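Exo-beta-1,4-mannosidase (Rhizomucor miehei, PDB 4LYP) hydrolyses terminal beta-1,4-linked mannose residues from the non-reducing ends of mannosides as a family 5 glycoside hydrolase, and also shows transglycosylation activity. Local coordinates at residues 81-86 against 393-398; 142-147 against 229-234. One frame throughout, in Å; residues are numbered along the deposited sequence.

Contact 1 of 2, residues 81-86 against 393-398; sequences MELEIK and GGEGRS
Gly-393 meets Glu-84 through a water: water 1 donates to Gly-393 O and to Glu-84 OE1, bridging the end of strand 386-394 and the helix. Gly-394 follows at a positive phi of 67°, a backbone region that glycine enters easily, and in the second position of a type II' turn from Gly-393 to Gly-396. Its CA lies 3.6 Å from Glu-84 OE2, and a beta carbon here would run into that carboxylate, a second reason for glycine. Glu-395 then gives its backbone N-H to Glu-84 OE2 (2.8 Å between N and OE2), reaching the oxygen from above the carboxylate plane. Glutamate suits position 84 because its chain, extended beyond CG (chi2 179°), spans the gap from helix to turn; Arg-80 forms a salt bridge with OE2, and Tyr-62 a hydrogen bond with OE1. With CG of Glu-395 anti to its carbonyl carbon (chi1 -62°), that methylene meets Leu-83 CD2 at 3.8 Å; the bend at chi2 then swings the carboxylate to Gln-87 and Ser-425. Beyond Gly-396, Arg-397 folds back over the turn, NH1 bonding to the carbonyl oxygens of both Gly-394 and Gly-396. The turn thus sits between helix 78-90 and strand 423-424, with backbone bonds joining Gly-393 to Val-423 and Gly-394 to Ser-425, while Leu-68 of helix 65-69 packs against Glu-84.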
ATOM      1  N   MET A  81       5.621 -17.194   1.528  1.00  8.20           N
ATOM      2  CA  MET A  81       4.552 -16.348   0.976  0.60  8.35           C
ATOM      3  C   MET A  81       3.228 -17.040   1.106  1.00  8.25           C
ATOM      4  O   MET A  81       2.227 -16.476   1.543  1.00  8.57           O
ATOM      5  CB  MET A  81       4.870 -15.988  -0.467  0.60  9.50           C
ATOM      6  CG  MET A  81       3.818 -15.046  -1.096  0.60 11.02           C
ATOM      7  SD  MET A  81       2.448 -15.920  -1.909  0.60 12.81           S
ATOM      8  CE  MET A  81       3.211 -16.470  -3.412  0.60 14.96           C
ATOM      9  N   GLU A  82       3.166 -18.301   0.686  1.00  8.59           N
ATOM     10  CA  GLU A  82       1.946 -19.054   0.724  1.00  9.53           C
ATOM     11  C   GLU A  82       1.411 -19.211   2.149  1.00  9.15           C
ATOM     12  O   GLU A  82       0.209 -19.043   2.387  1.00  9.84           O
ATOM     13  CB  GLU A  82       2.153 -20.426   0.063  1.00 11.49           C
ATOM     14  CG  GLU A  82       2.346 -20.280  -1.464  1.00 15.02           C
ATOM     15  CD  GLU A  82       2.970 -21.546  -2.117  1.00 22.32           C
ATOM     16  OE1 GLU A  82       3.078 -21.534  -3.348  1.00 23.42           O
ATOM     17  OE2 GLU A  82       3.447 -22.501  -1.422  1.00 29.19           O
ATOM     18  N   LEU A  83       2.291 -19.420   3.118  1.00  9.18           N
ATOM     19  CA  LEU A  83       1.886 -19.514   4.507  1.00  9.15           C
ATOM     20  C   LEU A  83       1.355 -18.176   5.040  1.00  8.82           C
ATOM     21  O   LEU A  83       0.375 -18.135   5.761  1.00  9.07           O
ATOM     22  CB  LEU A  83       3.073 -20.002   5.349  1.00 10.29           C
ATOM     23  CG  LEU A  83       2.837 -20.061   6.858  1.00 10.51           C
ATOM     24  CD1 LEU A  83       1.671 -20.902   7.302  1.00 13.51           C
ATOM     25  CD2 LEU A  83       4.145 -20.425   7.572  1.00 13.67           C
ATOM     26  N   GLU A  84       2.007 -17.081   4.658  1.00  8.73           N
ATOM     27  CA  GLU A  84       1.597 -15.767   5.155  1.00  7.99           C
ATOM     28  C   GLU A  84       0.244 -15.387   4.551  1.00  7.58           C
ATOM     29  O   GLU A  84      -0.598 -14.783   5.257  1.00  8.33           O
ATOM     30  CB  GLU A  84       2.659 -14.756   4.790  1.00  8.32           C
ATOM     31  CG  GLU A  84       3.920 -14.968   5.683  1.00  8.27           C
ATOM     32  CD  GLU A  84       5.074 -14.042   5.414  1.00  7.86           C
ATOM     33  OE1 GLU A  84       5.035 -13.198   4.466  1.00  8.10           O
ATOM     34  OE2 GLU A  84       6.029 -14.106   6.220  1.00  9.00           O
ATOM     35  N   ILE A  85      -0.011 -15.715   3.280  1.00  7.97           N
ATOM     36  CA  ILE A  85      -1.363 -15.516   2.707  0.70  8.26           C
ATOM     37  C   ILE A  85      -2.411 -16.321   3.455  1.00  8.00           C
ATOM     38  O   ILE A  85      -3.472 -15.820   3.795  1.00  8.36           O
ATOM     39  CB  ILE A  85      -1.409 -15.847   1.167  0.70 10.14           C
ATOM     40  CG1 ILE A  85      -0.426 -15.041   0.360  0.70 13.01           C
ATOM     41  CG2 ILE A  85      -2.831 -15.624   0.678  0.70 10.06           C
ATOM     42  CD1 ILE A  85      -0.600 -13.560   0.469  0.70 14.14           C
ATOM     43  N   LYS A  86      -2.084 -17.602   3.718  1.00  8.65           N
ATOM     44  CA  LYS A  86      -3.000 -18.449   4.513  1.00  8.81           C
ATOM     45  C   LYS A  86      -3.227 -17.838   5.889  1.00  8.28           C
ATOM     46  O   LYS A  86      -4.416 -17.742   6.371  1.00  9.37           O
ATOM     47  CB  LYS A  86      -2.375 -19.831   4.621  1.00  9.92           C
ATOM     48  CG  LYS A  86      -3.268 -20.823   5.428  1.00 11.35           C
ATOM     49  CD  LYS A  86      -2.599 -22.235   5.371  1.00 14.13           C
ATOM     50  CE  LYS A  86      -3.478 -23.222   6.116  1.00 21.05           C
ATOM     51  NZ  LYS A  86      -3.395 -23.140   7.577  1.00 31.67           N
ATOM     52  N   GLY A 393       3.829  -8.484   8.627  1.00  7.04           N
ATOM     53  CA  GLY A 393       5.187  -9.056   8.629  1.00  7.54           C
ATOM     54  C   GLY A 393       5.220 -10.540   8.577  1.00  8.24           C
ATOM     55  O   GLY A 393       6.206 -11.132   8.137  1.00  7.88           O
ATOM     56  N   GLY A 394       4.166 -11.228   9.042  1.00  9.19           N
ATOM     57  CA  GLY A 394       4.099 -12.691   8.853  1.00  9.29           C
ATOM     58  C   GLY A 394       5.168 -13.388   9.667  1.00  7.49           C
ATOM     59  O   GLY A 394       5.301 -13.211  10.878  1.00  8.79           O
ATOM     60  N   GLU A 395       5.916 -14.248   8.977  1.00  8.06           N
ATOM     61  CA  GLU A 395       6.978 -15.080   9.532  1.00  8.36           C
ATOM     62  C   GLU A 395       8.293 -14.316   9.582  1.00  8.57           C
ATOM     63  O   GLU A 395       9.265 -14.799  10.196  1.00  9.85           O
ATOM     64  CB  GLU A 395       7.124 -16.343   8.714  1.00 10.68           C
ATOM     65  CG  GLU A 395       5.889 -17.206   8.722  1.00 12.32           C
ATOM     66  CD  GLU A 395       5.631 -17.801  10.093  1.00 12.35           C
ATOM     67  OE1 GLU A 395       6.448 -18.656  10.561  1.00 19.58           O
ATOM     68  OE2 GLU A 395       4.759 -17.308  10.771  1.00 16.14           O
ATOM     69  N   GLY A 396       8.418 -13.175   8.913  1.00  8.40           N
ATOM     70  CA  GLY A 396       9.665 -12.405   9.004  1.00  8.16           C
ATOM     71  C   GLY A 396       9.850 -11.831  10.385  1.00  7.68           C
ATOM     72  O   GLY A 396       8.873 -11.633  11.124  1.00  9.16           O
ATOM     73  N   ARG A 397      11.092 -11.525  10.802  1.00  8.12           N
ATOM     74  CA  ARG A 397      11.359 -10.918  12.083  1.00  7.92           C
ATOM     75  C   ARG A 397      12.526  -9.978  11.919  1.00  8.13           C
ATOM     76  O   ARG A 397      13.513 -10.311  11.178  1.00  8.70           O
ATOM     77  CB  ARG A 397      11.751 -11.983  13.157  1.00  9.19           C
ATOM     78  CG  ARG A 397      10.612 -12.947  13.495  1.00  9.64           C
ATOM     79  CD  ARG A 397       9.493 -12.252  14.327  1.00 10.88           C
ATOM     80  NE  ARG A 397       8.451 -13.210  14.758  1.00 12.36           N
ATOM     81  CZ  ARG A 397       7.462 -13.679  13.981  1.00 11.33           C
ATOM     82  NH1 ARG A 397       7.336 -13.320  12.728  1.00 11.27           N
ATOM     83  NH2 ARG A 397       6.473 -14.442  14.492  1.00 15.46           N
ATOM     84  N   SER A 398      12.547  -8.868  12.631  1.00  8.37           N
ATOM     85  CA  SER A 398      13.608  -7.881  12.461  1.00  9.20           C
ATOM     86  C   SER A 398      14.937  -8.362  13.000  1.00  9.64           C
ATOM     87  O   SER A 398      15.971  -7.707  12.722  1.00 11.86           O
ATOM     88  CB  SER A 398      13.193  -6.611  13.137  1.00  9.19           C
ATOM     89  OG  SER A 398      12.896  -6.812  14.504  1.00 10.85           O
TER
HETATM   90  O   HOH W   1       6.615 -11.090   5.319  1.00  8.48           O

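Contact 2 of 2, residues 142-147 against 229-234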
ATOM      1  N   ASN A 142      -9.525 -16.200  -2.120  1.00 11.26           N
ATOM      2  CA  ASN A 142     -10.614 -15.298  -2.399  1.00 13.03           C
ATOM      3  C   ASN A 142     -10.301 -13.881  -1.970  1.00 12.22           C
ATOM      4  O   ASN A 142     -11.195 -13.183  -1.539  1.00 17.20           O
ATOM      5  CB  ASN A 142     -11.920 -15.838  -1.755  1.00 18.25           C
ATOM      6  CG  ASN A 142     -12.427 -17.117  -2.523  1.00 24.23           C
ATOM      7  OD1 ASN A 142     -12.391 -17.133  -3.747  1.00 25.57           O
ATOM      8  ND2 ASN A 142     -12.917 -18.106  -1.808  1.00 35.22           N
ATOM      9  N   MET A 143      -9.079 -13.450  -2.137  1.00  8.52           N
ATOM     10  CA  MET A 143      -8.683 -12.091  -1.878  1.00  8.25           C
ATOM     11  C   MET A 143      -8.663 -11.277  -3.170  1.00  7.91           C
ATOM     12  O   MET A 143      -8.394 -11.842  -4.233  1.00  9.45           O
ATOM     13  CB  MET A 143      -7.309 -12.042  -1.215  1.00  8.39           C
ATOM     14  CG  MET A 143      -7.261 -12.725   0.149  1.00  8.85           C
ATOM     15  SD  MET A 143      -5.561 -12.675   0.754  1.00 10.58           S
ATOM     16  CE  MET A 143      -5.724 -13.549   2.312  1.00 10.08           C
ATOM     17  N   THR A 144      -8.770  -9.959  -3.026  1.00  7.41           N
ATOM     18  CA  THR A 144      -8.535  -9.084  -4.194  1.00  7.23           C
ATOM     19  C   THR A 144      -7.306  -8.214  -3.914  1.00  6.88           C
ATOM     20  O   THR A 144      -6.900  -8.024  -2.752  1.00  7.39           O
ATOM     21  CB  THR A 144      -9.737  -8.175  -4.487  1.00  7.53           C
ATOM     22  OG1 THR A 144     -10.051  -7.376  -3.317  1.00  7.78           O
ATOM     23  CG2 THR A 144     -10.929  -8.997  -4.939  1.00  8.68           C
ATOM     24  N   ALA A 145      -6.708  -7.721  -4.994  1.00  6.54           N
ATOM     25  CA  ALA A 145      -5.467  -6.985  -4.946  1.00  6.61           C
ATOM     26  C   ALA A 145      -5.675  -5.529  -5.374  1.00  6.28           C
ATOM     27  O   ALA A 145      -6.295  -5.235  -6.403  1.00  7.53           O
ATOM     28  CB  ALA A 145      -4.437  -7.597  -5.877  1.00  7.94           C
ATOM     29  N   VAL A 146      -5.050  -4.631  -4.632  1.00  6.13           N
ATOM     30  CA  VAL A 146      -4.832  -3.248  -5.080  1.00  6.88           C
ATOM     31  C   VAL A 146      -3.389  -3.214  -5.616  1.00  6.55           C
ATOM     32  O   VAL A 146      -2.439  -3.489  -4.847  1.00  6.83           O
ATOM     33  CB  VAL A 146      -5.038  -2.214  -3.942  1.00  6.54           C
ATOM     34  CG1 VAL A 146      -4.633  -0.841  -4.379  1.00  8.07           C
ATOM     35  CG2 VAL A 146      -6.497  -2.267  -3.479  1.00  8.64           C
ATOM     36  N   MET A 147      -3.257  -2.976  -6.924  1.00  6.38           N
ATOM     37  CA  MET A 147      -1.961  -3.131  -7.619  1.00  6.34           C
ATOM     38  C   MET A 147      -1.276  -1.759  -7.728  1.00  6.19           C
ATOM     39  O   MET A 147      -1.622  -0.977  -8.613  1.00  7.25           O
ATOM     40  CB  MET A 147      -2.185  -3.678  -8.987  1.00  7.84           C
ATOM     41  CG  MET A 147      -2.737  -5.131  -9.018  1.00  7.63           C
ATOM     42  SD  MET A 147      -1.491  -6.353  -8.616  1.00  8.02           S
ATOM     43  CE  MET A 147      -0.721  -6.488 -10.237  1.00  8.20           C
ATOM     44  N   VAL A 229      -9.332 -11.030  -9.770  1.00  8.35           N
ATOM     45  CA  VAL A 229      -8.615 -10.976  -8.486  1.00  8.23           C
ATOM     46  C   VAL A 229      -8.047  -9.577  -8.249  1.00  7.56           C
ATOM     47  O   VAL A 229      -7.845  -9.176  -7.104  1.00  8.62           O
ATOM     48  CB  VAL A 229      -7.531 -12.069  -8.470  1.00  8.96           C
ATOM     49  CG1 VAL A 229      -6.611 -11.925  -7.269  1.00 10.11           C
ATOM     50  CG2 VAL A 229      -8.204 -13.463  -8.470  1.00 11.67           C
ATOM     51  N   ILE A 230      -7.745  -8.826  -9.321  1.00  7.71           N
ATOM     52  CA  ILE A 230      -7.292  -7.453  -9.178  1.00  7.40           C
ATOM     53  C   ILE A 230      -8.529  -6.587  -8.937  1.00  7.85           C
ATOM     54  O   ILE A 230      -9.403  -6.507  -9.820  1.00  8.50           O
ATOM     55  CB  ILE A 230      -6.471  -7.056 -10.422  1.00  7.68           C
ATOM     56  CG1 ILE A 230      -5.148  -7.829 -10.394  1.00  8.36           C
ATOM     57  CG2 ILE A 230      -6.255  -5.531 -10.440  1.00  8.76           C
ATOM     58  CD1 ILE A 230      -4.374  -7.745 -11.693  1.00  8.84           C
ATOM     59  N   MET A 231      -8.572  -5.916  -7.790  1.00  7.29           N
ATOM     60  CA  MET A 231      -9.600  -4.934  -7.476  1.00  7.68           C
ATOM     61  C   MET A 231      -9.342  -3.631  -8.200  1.00  8.13           C
ATOM     62  O   MET A 231     -10.278  -2.982  -8.721  1.00  8.70           O
ATOM     63  CB  MET A 231      -9.637  -4.717  -5.945  1.00  7.94           C
ATOM     64  CG  MET A 231     -10.438  -3.465  -5.594  1.00  8.27           C
ATOM     65  SD  MET A 231     -10.654  -3.348  -3.807  1.00  8.41           S
ATOM     66  CE  MET A 231     -11.051  -1.602  -3.611  1.00 11.68           C
ATOM     67  N   SER A 232      -8.123  -3.141  -8.114  1.00  7.53           N
ATOM     68  CA  SER A 232      -7.831  -1.824  -8.674  1.00  7.53           C
ATOM     69  C   SER A 232      -6.390  -1.712  -9.137  1.00  7.01           C
ATOM     70  O   SER A 232      -5.493  -2.416  -8.609  1.00  7.43           O
ATOM     71  CB  SER A 232      -8.172  -0.697  -7.674  1.00  8.30           C
ATOM     72  OG  SER A 232      -7.297  -0.817  -6.588  1.00  8.75           O
ATOM     73  N   TRP A 233      -6.174  -0.818 -10.083  1.00  7.65           N
ATOM     74  CA  TRP A 233      -4.828  -0.328 -10.454  1.00  7.44           C
ATOM     75  C   TRP A 233      -4.647   0.985  -9.746  1.00  7.05           C
ATOM     76  O   TRP A 233      -5.499   1.869  -9.825  1.00  9.09           O
ATOM     77  CB  TRP A 233      -4.749  -0.067 -11.944  1.00  7.46           C
ATOM     78  CG  TRP A 233      -4.933  -1.334 -12.721  1.00  7.63           C
ATOM     79  CD1 TRP A 233      -6.063  -1.762 -13.426  1.00  8.16           C
ATOM     80  CD2 TRP A 233      -3.981  -2.413 -12.848  1.00  6.87           C
ATOM     81  NE1 TRP A 233      -5.859  -3.026 -13.929  1.00  8.23           N
ATOM     82  CE2 TRP A 233      -4.607  -3.453 -13.608  1.00  7.04           C
ATOM     83  CE3 TRP A 233      -2.658  -2.586 -12.404  1.00  7.58           C
ATOM     84  CZ2 TRP A 233      -3.959  -4.633 -13.898  1.00  8.06           C
ATOM     85  CZ3 TRP A 233      -2.017  -3.769 -12.684  1.00  7.99           C
ATOM     86  CH2 TRP A 233      -2.659  -4.778 -13.444  1.00  8.15           C
ATOM     87  N   GLN A 234      -3.532   1.133  -9.035  1.00  6.48           N
ATOM     88  CA  GLN A 234      -3.263   2.362  -8.262  1.00  6.83           C
ATOM     89  C   GLN A 234      -2.086   3.085  -8.873  1.00  6.90           C
ATOM     90  O   GLN A 234      -1.021   2.469  -9.072  1.00  7.08           O
ATOM     91  CB  GLN A 234      -3.049   2.010  -6.803  1.00  6.73           C
ATOM     92  CG  GLN A 234      -2.708   3.231  -5.957  1.00  6.67           C
ATOM     93  CD  GLN A 234      -2.823   2.818  -4.518  1.00  7.18           C
ATOM     94  OE1 GLN A 234      -1.840   2.293  -3.935  1.00  7.61           O
ATOM     95  NE2 GLN A 234      -4.012   2.994  -3.912  1.00  7.00           N
TER
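A beta bulge interrupts the parallel pairing of strands 144-147 and 230-234: Ala-145 is in register with Ile-230, yet the next residue, Val-146, is paired with Ser-232. Met-231 is the extra residue, its backbone at phi -77° and psi -49°, and Ala-145 O consequently accepts two N-H groups, from Met-231 N at 2.8 Å and, in the carbonyl plane, from Ser-232 N at 3.3 Å. Before the bulge Ala-145 N bonds to Val-229 O; after it regular pairing resumes, with Met-147 N donating almost straight to Ser-232 O (170° at the hydrogen) and Gln-234 N to Met-147 O.

Met-147 shares one face of the sheet with Ala-145, Ile-230 and Trp-233. Its CG lies 3.8 Å from Ile-230 CG2, and bends at chi2 and chi3 curl the flexible chain so that CE comes back to Trp-233 CZ3 at 3.9 Å. Its CB approaches Trp-233 CE3 at 3.6 Å, and Ile-230 CG2 lies over a face of the indole, toward its rim. The small side chain of Ala-145 suits a spot where Leu-135 and Met-138 of helix 125-140 pack against it. On the other face, both methyls of Val-146 rest on Ser-232 OG, 3.5 Å from CG1, while that hydroxyl bonds to Tyr-287. Gln-234 reaches past Val-146 CG1 to bond with Glu-336. Neighbouring parallel strands with helices against the Met-147 face and polar groups on the Ser-232 face are characteristic of the TIM barrel of family 5 hydrolases.

Both contacts are largely buried and belong to the same barrel, but contact 2 lies deeper, its centre about 11 Å from the centre of the chain against about 17 Å for contact 1. Contact 2 joins two strands side by side, through backbone bonds and mostly apolar side chains; contact 1 ties a helix to the turn leaving a strand, through one carboxylate, a bridging water and a small apolar patch that reaches the surface. In sequence, contact 2 is nested within the loop that contact 1 closes. They meet directly where Met-143 CE packs 3.5 Å from Ile-85 O, and helix 125-140 touches side chains from both.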